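Local coordinates for protein UL37 (Suid herpesvirus 1, PDB 4K70) that forms part of the inner tegument of the virus and probably helps control the trafficking of viral particles inside the cell, the chain being its N-terminal half, at residues P208-L213 against Q303-A308; L216-E221 against P229-Q234; A241-A246 against L295-P300; T321-A326 against V341-T346. One frame throughout, in Å; residues are numbered along the deposited sequence.

Contact 1. Residues P208-L213 against Q303-A308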
loop_
_atom_site.group_PDB
_atom_site.type_symbol
_atom_site.label_atom_id
_atom_site.label_comp_id
_atom_site.label_asym_id
_atom_site.label_seq_id
_atom_site.Cartn_x
_atom_site.Cartn_y
_atom_site.Cartn_z
ATOM N N PRO A 208 -8.986 12.320 31.092
ATOM C CA PRO A 208 -8.544 10.971 31.459
ATOM C C PRO A 208 -9.379 9.880 30.779
ATOM O O PRO A 208 -8.802 8.928 30.250
ATOM C CB PRO A 208 -8.748 10.937 32.975
ATOM C CG PRO A 208 -8.688 12.364 33.406
ATOM C CD PRO A 208 -9.221 13.178 32.271
ATOM N N LEU A 209 -10.707 10.015 30.778
ATOM C CA LEU A 209 -11.566 9.000 30.166
ATOM C C LEU A 209 -11.261 8.814 28.680
ATOM O O LEU A 209 -11.177 7.695 28.193
ATOM C CB LEU A 209 -13.048 9.347 30.346
ATOM C CG LEU A 209 -14.030 8.360 29.701
ATOM C CD1 LEU A 209 -13.828 6.969 30.287
ATOM C CD2 LEU A 209 -15.462 8.821 29.882
ATOM N N THR A 210 -11.113 9.922 27.960
ATOM C CA THR A 210 -10.809 9.875 26.537
ATOM C C THR A 210 -9.494 9.113 26.303
ATOM O O THR A 210 -9.404 8.245 25.430
ATOM C CB THR A 210 -10.700 11.302 25.956
ATOM O OG1 THR A 210 -11.947 12.002 26.141
ATOM C CG2 THR A 210 -10.360 11.264 24.482
ATOM N N ARG A 211 -8.482 9.446 27.096
ATOM C CA ARG A 211 -7.158 8.859 26.950
ATOM C C ARG A 211 -7.186 7.384 27.260
ATOM O O ARG A 211 -6.540 6.598 26.571
ATOM C CB ARG A 211 -6.151 9.583 27.846
ATOM C CG ARG A 211 -5.907 11.017 27.403
ATOM C CD ARG A 211 -5.039 11.770 28.391
ATOM N NE ARG A 211 -3.665 11.283 28.378
ATOM C CZ ARG A 211 -2.702 11.758 29.161
ATOM N NH1 ARG A 211 -2.963 12.734 30.023
ATOM N NH2 ARG A 211 -1.480 11.263 29.075
ATOM N N ALA A 212 -7.950 7.006 28.286
ATOM C CA ALA A 212 -8.120 5.595 28.632
ATOM C C ALA A 212 -8.771 4.785 27.502
ATOM O O ALA A 212 -8.363 3.657 27.224
ATOM C CB ALA A 212 -8.925 5.456 29.922
ATOM N N LEU A 213 -9.777 5.361 26.851
ATOM C CA LEU A 213 -10.504 4.651 25.797
ATOM C C LEU A 213 -9.606 4.470 24.570
ATOM O O LEU A 213 -9.578 3.402 23.972
ATOM C CB LEU A 213 -11.809 5.383 25.439
ATOM C CG LEU A 213 -12.888 5.318 26.527
ATOM C CD1 LEU A 213 -14.112 6.253 26.262
ATOM C CD2 LEU A 213 -13.333 3.863 26.721
ATOM N N GLN A 303 -15.788 12.364 20.822
ATOM C CA GLN A 303 -16.818 11.668 21.597
ATOM C C GLN A 303 -16.984 10.222 21.144
ATOM O O GLN A 303 -17.293 9.347 21.951
ATOM C CB GLN A 303 -18.156 12.408 21.512
ATOM C CG GLN A 303 -18.136 13.798 22.155
ATOM C CD GLN A 303 -19.355 14.654 21.818
ATOM O OE1 GLN A 303 -20.128 14.335 20.919
ATOM N NE2 GLN A 303 -19.517 15.758 22.539
ATOM N N ALA A 304 -16.762 9.977 19.852
ATOM C CA ALA A 304 -16.958 8.659 19.273
ATOM C C ALA A 304 -16.010 7.611 19.845
ATOM O O ALA A 304 -16.243 6.407 19.666
ATOM C CB ALA A 304 -16.844 8.709 17.761
ATOM N N VAL A 305 -14.945 8.045 20.523
ATOM C CA VAL A 305 -14.032 7.085 21.145
ATOM C C VAL A 305 -14.739 6.329 22.282
ATOM O O VAL A 305 -14.310 5.245 22.678
ATOM C CB VAL A 305 -12.727 7.736 21.662
ATOM C CG1 VAL A 305 -12.929 8.313 23.047
ATOM C CG2 VAL A 305 -11.601 6.706 21.682
ATOM N N HIS A 306 -15.818 6.915 22.806
ATOM C CA HIS A 306 -16.723 6.203 23.709
ATOM C C HIS A 306 -17.785 5.610 22.790
ATOM O O HIS A 306 -18.861 6.167 22.624
ATOM C CB HIS A 306 -17.328 7.194 24.709
ATOM C CG HIS A 306 -18.303 6.586 25.674
ATOM N ND1 HIS A 306 -18.542 5.237 25.746
ATOM C CD2 HIS A 306 -19.099 7.165 26.610
ATOM C CE1 HIS A 306 -19.446 5.001 26.685
ATOM N NE2 HIS A 306 -19.796 6.150 27.225
ATOM N N VAL A 307 -17.453 4.501 22.138
ATOM C CA VAL A 307 -18.260 4.029 21.015
ATOM C C VAL A 307 -19.629 3.495 21.467
ATOM O O VAL A 307 -20.611 3.583 20.729
ATOM C CB VAL A 307 -17.484 2.993 20.165
ATOM C CG1 VAL A 307 -17.428 1.637 20.874
ATOM C CG2 VAL A 307 -18.085 2.873 18.755
ATOM N N ALA A 308 -19.703 2.972 22.686
ATOM C CA ALA A 308 -20.980 2.495 23.205
ATOM C C ALA A 308 -21.993 3.641 23.324
ATOM O O ALA A 308 -23.166 3.469 23.003
ATOM C CB ALA A 308 -20.797 1.780 24.541
#

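Contact 2. Residues L216-E221 against P229-Q234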
loop_
_atom_site.group_PDB
_atom_site.type_symbol
_atom_site.label_atom_id
_atom_site.label_comp_id
_atom_site.label_asym_id
_atom_site.label_seq_id
_atom_site.Cartn_x
_atom_site.Cartn_y
_atom_site.Cartn_z
ATOM N N LEU A 216 -7.362 1.585 25.000
ATOM C CA LEU A 216 -8.062 0.341 24.718
ATOM C C LEU A 216 -8.161 0.074 23.230
ATOM O O LEU A 216 -7.978 -1.062 22.795
ATOM C CB LEU A 216 -9.449 0.319 25.356
ATOM C CG LEU A 216 -9.429 0.316 26.886
ATOM C CD1 LEU A 216 -10.850 0.159 27.457
ATOM C CD2 LEU A 216 -8.508 -0.788 27.379
ATOM N N THR A 217 -8.445 1.102 22.435
ATOM C CA THR A 217 -8.459 0.895 20.983
ATOM C C THR A 217 -7.091 0.400 20.486
ATOM O O THR A 217 -7.008 -0.433 19.579
ATOM C CB THR A 217 -8.894 2.151 20.181
ATOM O OG1 THR A 217 -7.859 3.149 20.223
ATOM C CG2 THR A 217 -10.224 2.729 20.709
ATOM N N ILE A 218 -6.023 0.905 21.093
ATOM C CA ILE A 218 -4.674 0.520 20.686
ATOM C C ILE A 218 -4.398 -0.932 21.094
ATOM O O ILE A 218 -3.868 -1.728 20.311
ATOM C CB ILE A 218 -3.612 1.444 21.300
ATOM C CG1 ILE A 218 -3.732 2.852 20.706
ATOM C CG2 ILE A 218 -2.200 0.889 21.051
ATOM C CD1 ILE A 218 -3.019 3.927 21.520
ATOM N N ALA A 219 -4.762 -1.276 22.320
ATOM C CA ALA A 219 -4.569 -2.641 22.798
ATOM C C ALA A 219 -5.300 -3.608 21.875
ATOM O O ALA A 219 -4.747 -4.634 21.476
ATOM C CB ALA A 219 -5.051 -2.782 24.235
ATOM N N ASP A 220 -6.526 -3.245 21.495
ATOM C CA ASP A 220 -7.387 -4.123 20.693
ATOM C C ASP A 220 -7.026 -4.225 19.201
ATOM O O ASP A 220 -7.142 -5.289 18.609
ATOM C CB ASP A 220 -8.864 -3.721 20.846
ATOM C CG ASP A 220 -9.402 -4.024 22.231
ATOM O OD1 ASP A 220 -8.674 -4.688 23.006
ATOM O OD2 ASP A 220 -10.538 -3.615 22.545
ATOM N N GLU A 221 -6.605 -3.121 18.594
ATOM C CA GLU A 221 -6.298 -3.088 17.166
ATOM C C GLU A 221 -4.879 -3.565 16.890
ATOM O O GLU A 221 -4.602 -4.159 15.855
ATOM C CB GLU A 221 -6.446 -1.661 16.613
ATOM C CG GLU A 221 -7.809 -0.997 16.845
ATOM C CD GLU A 221 -8.779 -1.198 15.693
ATOM O OE1 GLU A 221 -8.535 -2.101 14.861
ATOM O OE2 GLU A 221 -9.783 -0.452 15.623
ATOM N N PRO A 229 4.237 -3.181 28.358
ATOM C CA PRO A 229 4.250 -2.548 29.681
ATOM C C PRO A 229 3.975 -1.045 29.639
ATOM O O PRO A 229 3.302 -0.533 30.539
ATOM C CB PRO A 229 5.668 -2.836 30.200
ATOM C CG PRO A 229 6.464 -3.223 28.984
ATOM C CD PRO A 229 5.494 -3.893 28.073
ATOM N N THR A 230 4.462 -0.346 28.619
ATOM C CA THR A 230 4.237 1.097 28.549
ATOM C C THR A 230 2.771 1.449 28.225
ATOM O O THR A 230 2.209 2.383 28.796
ATOM C CB THR A 230 5.255 1.798 27.613
ATOM O OG1 THR A 230 4.580 2.710 26.744
ATOM C CG2 THR A 230 6.015 0.774 26.785
ATOM N N LEU A 231 2.153 0.676 27.333
ATOM C CA LEU A 231 0.714 0.782 27.087
ATOM C C LEU A 231 -0.060 0.463 28.358
ATOM O O LEU A 231 -1.021 1.148 28.710
ATOM C CB LEU A 231 0.283 -0.188 25.985
ATOM C CG LEU A 231 -1.214 -0.239 25.675
ATOM C CD1 LEU A 231 -1.735 1.137 25.199
ATOM C CD2 LEU A 231 -1.506 -1.312 24.647
ATOM N N ARG A 232 0.362 -0.601 29.034
ATOM C CA ARG A 232 -0.263 -1.029 30.278
ATOM C C ARG A 232 -0.241 0.081 31.338
ATOM O O ARG A 232 -1.265 0.371 31.960
ATOM C CB ARG A 232 0.427 -2.297 30.786
ATOM C CG ARG A 232 -0.196 -2.908 32.011
ATOM C CD ARG A 232 0.480 -4.234 32.354
ATOM N NE ARG A 232 -0.346 -5.379 31.976
ATOM C CZ ARG A 232 -1.064 -6.097 32.835
ATOM N NH1 ARG A 232 -1.054 -5.803 34.132
ATOM N NH2 ARG A 232 -1.784 -7.123 32.402
ATOM N N GLU A 233 0.920 0.711 31.521
ATOM C CA GLU A 233 1.070 1.805 32.481
ATOM C C GLU A 233 0.247 3.019 32.089
ATOM O O GLU A 233 -0.272 3.746 32.938
ATOM C CB GLU A 233 2.528 2.257 32.570
ATOM C CG GLU A 233 3.511 1.188 32.979
ATOM C CD GLU A 233 4.940 1.674 32.843
ATOM O OE1 GLU A 233 5.865 0.831 32.814
ATOM O OE2 GLU A 233 5.129 2.907 32.755
ATOM N N GLN A 234 0.157 3.272 30.797
ATOM C CA GLN A 234 -0.522 4.475 30.355
ATOM C C GLN A 234 -2.032 4.328 30.460
ATOM O O GLN A 234 -2.722 5.284 30.790
ATOM C CB GLN A 234 -0.098 4.858 28.944
ATOM C CG GLN A 234 1.159 5.696 28.907
ATOM C CD GLN A 234 1.648 5.922 27.497
ATOM O OE1 GLN A 234 1.798 7.056 27.056
ATOM N NE2 GLN A 234 1.901 4.835 26.778
#

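Contact 3. Residues A241-A246 against L295-P300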
loop_
_atom_site.group_PDB
_atom_site.type_symbol
_atom_site.label_atom_id
_atom_site.label_comp_id
_atom_site.label_asym_id
_atom_site.label_seq_id
_atom_site.Cartn_x
_atom_site.Cartn_y
_atom_site.Cartn_z
ATOM N N ALA A 241 -7.685 8.014 36.801
ATOM C CA ALA A 241 -8.092 9.413 36.884
ATOM C C ALA A 241 -9.474 9.668 36.305
ATOM O O ALA A 241 -9.925 10.805 36.263
ATOM C CB ALA A 241 -7.071 10.314 36.212
ATOM N N VAL A 242 -10.140 8.617 35.853
ATOM C CA VAL A 242 -11.450 8.767 35.237
ATOM C C VAL A 242 -12.468 9.378 36.185
ATOM O O VAL A 242 -12.573 8.974 37.342
ATOM C CB VAL A 242 -11.984 7.431 34.728
ATOM C CG1 VAL A 242 -13.470 7.540 34.416
ATOM C CG2 VAL A 242 -11.204 6.999 33.503
ATOM N N ASP A 243 -13.203 10.365 35.678
ATOM C CA ASP A 243 -14.289 10.997 36.418
ATOM C C ASP A 243 -15.359 9.964 36.763
ATOM O O ASP A 243 -15.988 9.392 35.870
ATOM C CB ASP A 243 -14.891 12.123 35.572
ATOM C CG ASP A 243 -15.807 13.035 36.369
ATOM O OD1 ASP A 243 -16.303 12.607 37.432
ATOM O OD2 ASP A 243 -16.033 14.183 35.924
ATOM N N GLU A 244 -15.561 9.720 38.056
ATOM C CA GLU A 244 -16.523 8.706 38.509
ATOM C C GLU A 244 -17.972 9.024 38.112
ATOM O O GLU A 244 -18.831 8.144 38.115
ATOM C CB GLU A 244 -16.429 8.514 40.026
ATOM C CG GLU A 244 -15.069 8.020 40.522
ATOM C CD GLU A 244 -14.933 6.503 40.470
ATOM O OE1 GLU A 244 -15.973 5.802 40.530
ATOM O OE2 GLU A 244 -13.785 6.014 40.373
ATOM N N ALA A 245 -18.229 10.281 37.774
ATOM C CA ALA A 245 -19.536 10.693 37.264
ATOM C C ALA A 245 -19.856 10.044 35.912
ATOM O O ALA A 245 -21.009 10.003 35.493
ATOM C CB ALA A 245 -19.602 12.198 37.147
ATOM N N ALA A 246 -18.836 9.535 35.230
ATOM C CA ALA A 246 -19.037 8.966 33.906
ATOM C C ALA A 246 -19.561 7.539 33.976
ATOM O O ALA A 246 -19.976 6.982 32.962
ATOM C CB ALA A 246 -17.740 9.031 33.083
ATOM N N LEU A 295 -21.824 13.124 27.553
ATOM C CA LEU A 295 -21.069 13.870 26.538
ATOM C C LEU A 295 -20.194 14.978 27.136
ATOM O O LEU A 295 -19.058 15.192 26.697
ATOM C CB LEU A 295 -21.998 14.429 25.459
ATOM C CG LEU A 295 -22.065 13.603 24.165
ATOM C CD1 LEU A 295 -21.363 12.266 24.329
ATOM C CD2 LEU A 295 -23.489 13.392 23.723
ATOM N N ALA A 296 -20.727 15.673 28.136
ATOM C CA ALA A 296 -19.963 16.675 28.869
ATOM C C ALA A 296 -18.739 16.079 29.561
ATOM O O ALA A 296 -17.824 16.806 29.947
ATOM C CB ALA A 296 -20.857 17.380 29.883
ATOM N N LEU A 297 -18.720 14.760 29.724
ATOM C CA LEU A 297 -17.579 14.086 30.348
ATOM C C LEU A 297 -16.563 13.604 29.314
ATOM O O LEU A 297 -15.597 12.912 29.653
ATOM C CB LEU A 297 -18.047 12.897 31.198
ATOM C CG LEU A 297 -18.587 13.185 32.602
ATOM C CD1 LEU A 297 -19.010 14.628 32.715
ATOM C CD2 LEU A 297 -19.753 12.257 32.937
ATOM N N LEU A 298 -16.794 13.964 28.054
ATOM C CA LEU A 298 -15.922 13.551 26.958
ATOM C C LEU A 298 -15.320 14.775 26.277
ATOM O O LEU A 298 -15.710 15.905 26.556
ATOM C CB LEU A 298 -16.705 12.718 25.937
ATOM C CG LEU A 298 -17.288 11.382 26.422
ATOM C CD1 LEU A 298 -18.150 10.751 25.334
ATOM C CD2 LEU A 298 -16.199 10.409 26.876
ATOM N N ASP A 299 -14.363 14.556 25.388
ATOM C CA ASP A 299 -13.815 15.663 24.622
ATOM C C ASP A 299 -14.638 15.930 23.362
ATOM O O ASP A 299 -15.018 15.001 22.646
ATOM C CB ASP A 299 -12.334 15.439 24.318
ATOM C CG ASP A 299 -11.470 15.611 25.548
ATOM O OD1 ASP A 299 -11.158 16.774 25.882
ATOM O OD2 ASP A 299 -11.116 14.593 26.187
ATOM N N PRO A 300 -14.927 17.211 23.097
ATOM C CA PRO A 300 -15.917 17.576 22.080
ATOM C C PRO A 300 -15.551 17.052 20.694
ATOM O O PRO A 300 -16.444 16.705 19.918
ATOM C CB PRO A 300 -15.904 19.113 22.102
ATOM C CG PRO A 300 -15.258 19.488 23.404
ATOM C CD PRO A 300 -14.289 18.388 23.712
#

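Contact 4. Residues T321-A326 against V341-T346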
loop_
_atom_site.group_PDB
_atom_site.type_symbol
_atom_site.label_atom_id
_atom_site.label_comp_id
_atom_site.label_asym_id
_atom_site.label_seq_id
_atom_site.Cartn_x
_atom_site.Cartn_y
_atom_site.Cartn_z
ATOM N N THR A 321 -20.443 16.322 13.370
ATOM C CA THR A 321 -20.394 17.319 12.294
ATOM C C THR A 321 -18.983 17.783 11.959
ATOM O O THR A 321 -18.600 17.823 10.794
ATOM C CB THR A 321 -21.286 18.543 12.595
ATOM O OG1 THR A 321 -20.855 19.160 13.811
ATOM C CG2 THR A 321 -22.723 18.101 12.747
ATOM N N GLY A 322 -18.197 18.127 12.970
ATOM C CA GLY A 322 -16.837 18.571 12.718
ATOM C C GLY A 322 -15.951 17.506 12.083
ATOM O O GLY A 322 -15.156 17.800 11.178
ATOM N N VAL A 323 -16.068 16.260 12.548
ATOM C CA VAL A 323 -15.211 15.213 12.000
ATOM C C VAL A 323 -15.618 14.886 10.569
ATOM O O VAL A 323 -14.769 14.652 9.713
ATOM C CB VAL A 323 -15.185 13.932 12.862
ATOM C CG1 VAL A 323 -16.582 13.381 13.051
ATOM C CG2 VAL A 323 -14.259 12.883 12.210
ATOM N N TRP A 324 -16.923 14.898 10.315
ATOM C CA TRP A 324 -17.451 14.646 8.978
ATOM C C TRP A 324 -17.001 15.744 8.023
ATOM O O TRP A 324 -16.657 15.478 6.868
ATOM C CB TRP A 324 -18.989 14.582 9.023
ATOM C CG TRP A 324 -19.623 14.415 7.683
ATOM C CD1 TRP A 324 -20.707 15.103 7.193
ATOM C CD2 TRP A 324 -19.200 13.526 6.629
ATOM N NE1 TRP A 324 -20.989 14.679 5.917
ATOM C CE2 TRP A 324 -20.084 13.719 5.547
ATOM C CE3 TRP A 324 -18.169 12.581 6.508
ATOM C CZ2 TRP A 324 -19.960 13.010 4.348
ATOM C CZ3 TRP A 324 -18.052 11.875 5.319
ATOM C CH2 TRP A 324 -18.947 12.085 4.257
ATOM N N GLU A 325 -17.025 16.986 8.503
ATOM C CA GLU A 325 -16.502 18.106 7.721
ATOM C C GLU A 325 -15.012 17.921 7.400
ATOM O O GLU A 325 -14.583 18.105 6.252
ATOM C CB GLU A 325 -16.735 19.443 8.447
ATOM C CG GLU A 325 -18.201 19.881 8.450
ATOM C CD GLU A 325 -18.470 21.116 9.318
ATOM O OE1 GLU A 325 -17.491 21.792 9.716
ATOM O OE2 GLU A 325 -19.664 21.403 9.602
ATOM N N ALA A 326 -14.224 17.571 8.414
ATOM C CA ALA A 326 -12.782 17.413 8.199
ATOM C C ALA A 326 -12.476 16.236 7.272
ATOM O O ALA A 326 -11.535 16.292 6.478
ATOM C CB ALA A 326 -12.045 17.283 9.523
ATOM N N VAL A 341 -9.091 9.054 13.105
ATOM C CA VAL A 341 -8.552 8.488 14.333
ATOM C C VAL A 341 -8.574 9.483 15.495
ATOM O O VAL A 341 -8.884 9.120 16.625
ATOM C CB VAL A 341 -7.103 7.977 14.108
ATOM C CG1 VAL A 341 -6.510 7.496 15.418
ATOM C CG2 VAL A 341 -7.090 6.878 13.031
ATOM N N THR A 342 -8.224 10.735 15.201
ATOM C CA THR A 342 -8.264 11.815 16.186
ATOM C C THR A 342 -9.655 11.961 16.808
ATOM O O THR A 342 -9.779 12.264 17.999
ATOM C CB THR A 342 -7.818 13.174 15.555
ATOM O OG1 THR A 342 -6.482 13.049 15.066
ATOM C CG2 THR A 342 -7.843 14.280 16.573
ATOM N N ALA A 343 -10.694 11.718 16.010
ATOM C CA ALA A 343 -12.074 11.848 16.485
ATOM C C ALA A 343 -12.591 10.552 17.107
ATOM O O ALA A 343 -13.742 10.485 17.546
ATOM C CB ALA A 343 -12.994 12.293 15.360
ATOM N N GLY A 344 -11.744 9.528 17.141
ATOM C CA GLY A 344 -12.134 8.260 17.738
ATOM C C GLY A 344 -12.771 7.282 16.767
ATOM O O GLY A 344 -13.252 6.229 17.172
ATOM N N PHE A 345 -12.764 7.620 15.482
ATOM C CA PHE A 345 -13.238 6.707 14.451
ATOM C C PHE A 345 -12.115 5.769 14.003
ATOM O O PHE A 345 -11.634 5.832 12.878
ATOM C CB PHE A 345 -13.808 7.476 13.270
ATOM C CG PHE A 345 -15.212 8.007 13.512
ATOM C CD1 PHE A 345 -15.413 9.180 14.221
ATOM C CD2 PHE A 345 -16.323 7.312 13.046
ATOM C CE1 PHE A 345 -16.709 9.676 14.442
ATOM C CE2 PHE A 345 -17.613 7.787 13.264
ATOM C CZ PHE A 345 -17.808 8.974 13.963
ATOM N N THR A 346 -11.697 4.908 14.916
ATOM C CA THR A 346 -10.739 3.857 14.617
ATOM C C THR A 346 -11.421 2.819 13.724
ATOM O O THR A 346 -12.624 2.912 13.467
ATOM C CB THR A 346 -10.303 3.182 15.901
ATOM O OG1 THR A 346 -11.466 2.664 16.546
ATOM C CG2 THR A 346 -9.652 4.188 16.827
#

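Contact 1. Residues P208-L213 against Q303-A308
Asp299 OD2 is gripped by two groups, the hydroxyl OG1 of Thr210 and the backbone N of Lys207, and the methyl of the same Thr210 touches Val305. The first turns of helix 208-223 pack here on a 3-10 turn, Gln303 to Val305, and on His306, the N-cap residue of helix 307-311; the contact joins the start of the one helix to the link that leads into the other, in a chain with helices and no strands. The division of labour on Thr210 is set by chi1 of -60°, which puts OG1 beside the backbone N and swings CG2 anti to it, so that the methyl CG2 of Thr210 comes 4.2 Å from Val305 CG1 while the hydroxyl keeps its polar partner; the two side chains cross at about a right angle.

Leu213 carries most of the helix's side. Its CB lies 3.9 Å from Val305 CG1 and 3.7 Å from the carbonyl oxygen Val305 O. With Val305 CG1 in the crowded position between backbone N and carbonyl carbon, the second methyl also stays close, Val305 CG2 being 4.0 Å from Leu213 CB. Beyond the valine, Leu213 reaches His306 obliquely, while Val265 of helix 260-271 covers the leucine from elsewhere in the fold. The imidazole is fixed at its far end, where His306 NE2 is hydrogen-bonded to Arg289 O, consistent with a proton on that nitrogen. At the base of the same side chain, Leu213 CD1 rests 3.7 Å from both His306 CA and His306 CB.

Contact 2. Residues L216-E221 against P229-Q234
Leu231 points from helix 229-240 toward helix 208-223 and divides its fork between two neighbouring residues, Ile218 and Ala219. One branch, Leu231 CD2, settles against the backbone of the opposing helix, 3.8 Å from Ala219 CA and 3.9 Å from Ala219 CB. The other, Leu231 CD1, meets the branch methyl of the isoleucine, Ile218 CG2, more loosely at 4.2 Å, the two side chains crossing obliquely. Leu231 extends CG anti to its backbone N (chi1 177°), which carries the fork across the gap between the helices. Ile218 presents CG2 because its first torsion turns that methyl anti to the backbone N and leaves the longer CG1 arm beside the backbone N.

This is a helical hairpin of sequence neighbours, closed by a short connection. Helix 191-201 adds to the packing, with Leu194 and Ala197 on Ile218 and Met201 on Leu231. The start of the second helix is held by Asn228 OD1, which accepts from Leu231 N. Thr230 O takes two donors from Gln234, one turn on, from opposite faces of its plane; the backbone N makes the usual helical bond. The side-chain donor, Gln234 NE2, lies 3.2 Å from Thr230 O and stands 65° out of the carbonyl plane.

Chemically the interhelix contact is a small, buried, wholly apolar one: shape and dispersion hold the helices together here, while the nearby Asp220 turns to salt bridges with Arg264 and Arg277.

Contact 3. Residues A241-A246 against L295-P300
Leu297 CD2 is the methyl that meets the other loop, fitting against the last two residues of the 3-10 turn Glu244-Ala246. Leu297 CD2 lies 3.5 Å from Ala246 CA and 3.8 Å from Ala246 CB, and it also reaches the carbonyl oxygen Ala245 O at 3.6 Å. Ala245 CB is more distant, 4.2 Å from Leu297 CD2, and at the solvent-facing border the carboxylate of Asp243 passes near Leu297 CG.

A second shell holds that surface in shape. Asp243 OD1 accepts from Ala245 N at 3.0 Å with an N-H...O angle of 160°, the donor standing 45° above the carboxylate plane. Asp243 O in turn takes Ala246 N at 2.9 Å. Farther out, Arg289 binds this turn through NH1 to Ala245 O and through its backbone to Ala246, and it also packs on Leu297, so one residue touches both loops. Leu209 of helix 208-223 lies behind Ala246 and Leu298 alike.

The two loops, one on each side of helix 260-271 in sequence, thus meet through a leucine resting on the end of a short 3-10 turn that an Asx turn at Asp243 opens.

Contact 4. Residues T321-A326 against V341-T346
A Schellman motif ends helix 333-342, and the alanine within it, Ala343, receives Val323 of helix 321-329. Gly344 takes a positive phi of 90°, and Gly344 N bonds back to Val341 O at 2.9 Å. The chain then turns again about Phe345, the centre of an inverse gamma turn whose bond, Thr346 N to Gly344 O, is weak, before Thr346 takes the N-cap position of helix 347-358. This compact link between two helices presents a methyl and a ring to the valine.

Val323 uses its two methyls separately, since chi1 of 57° sets CG1 between the backbone N and the carbonyl carbon and CG2 anti to N. Val323 CG2 presses on Ala343 CB at 3.4 Å, closer than carbons usually pack, and Val323 CB follows at 3.7 Å from Ala343 CB. Val323 CG1 is turned instead to the ring, lying 4.0 Å from Phe345 CE1 in an oblique approach. Thr374 of helix 366-385 touches both Val323 and Phe345, and Cys350 and Leu353 of helix 347-358 cover the ring further.

Glu325, on the same turn of helix as Val323, belongs to a calcium site seen for this protein, though no calcium is bound to it in this chain of the model. The contact itself is apolar, a single close methyl pair beside a looser ring contact, whereas Gly344 O and Phe345 O are bonded to His349 ND1 and His382 NE2.

Overall arrangement
Helix 208-223 is shared by contacts 1 and 2: its first turns serve contact 1 and its later ones contact 2, with centres about 13 Å apart. Contacts 2 and 3 follow one another along the chain, and both fall between the two segments of contact 1; contact 4 comes after it. Contact 3 packs beside contact 1, about 9 Å between centres. Contact 4 meets contact 1 through Phe345 on Ala304 and contact 2 through Thr346. Contacts 2 and 3, about 20 Å apart between centres, do not touch. Together the four tie segments near and far in sequence into one end of this elongated helical half of UL37.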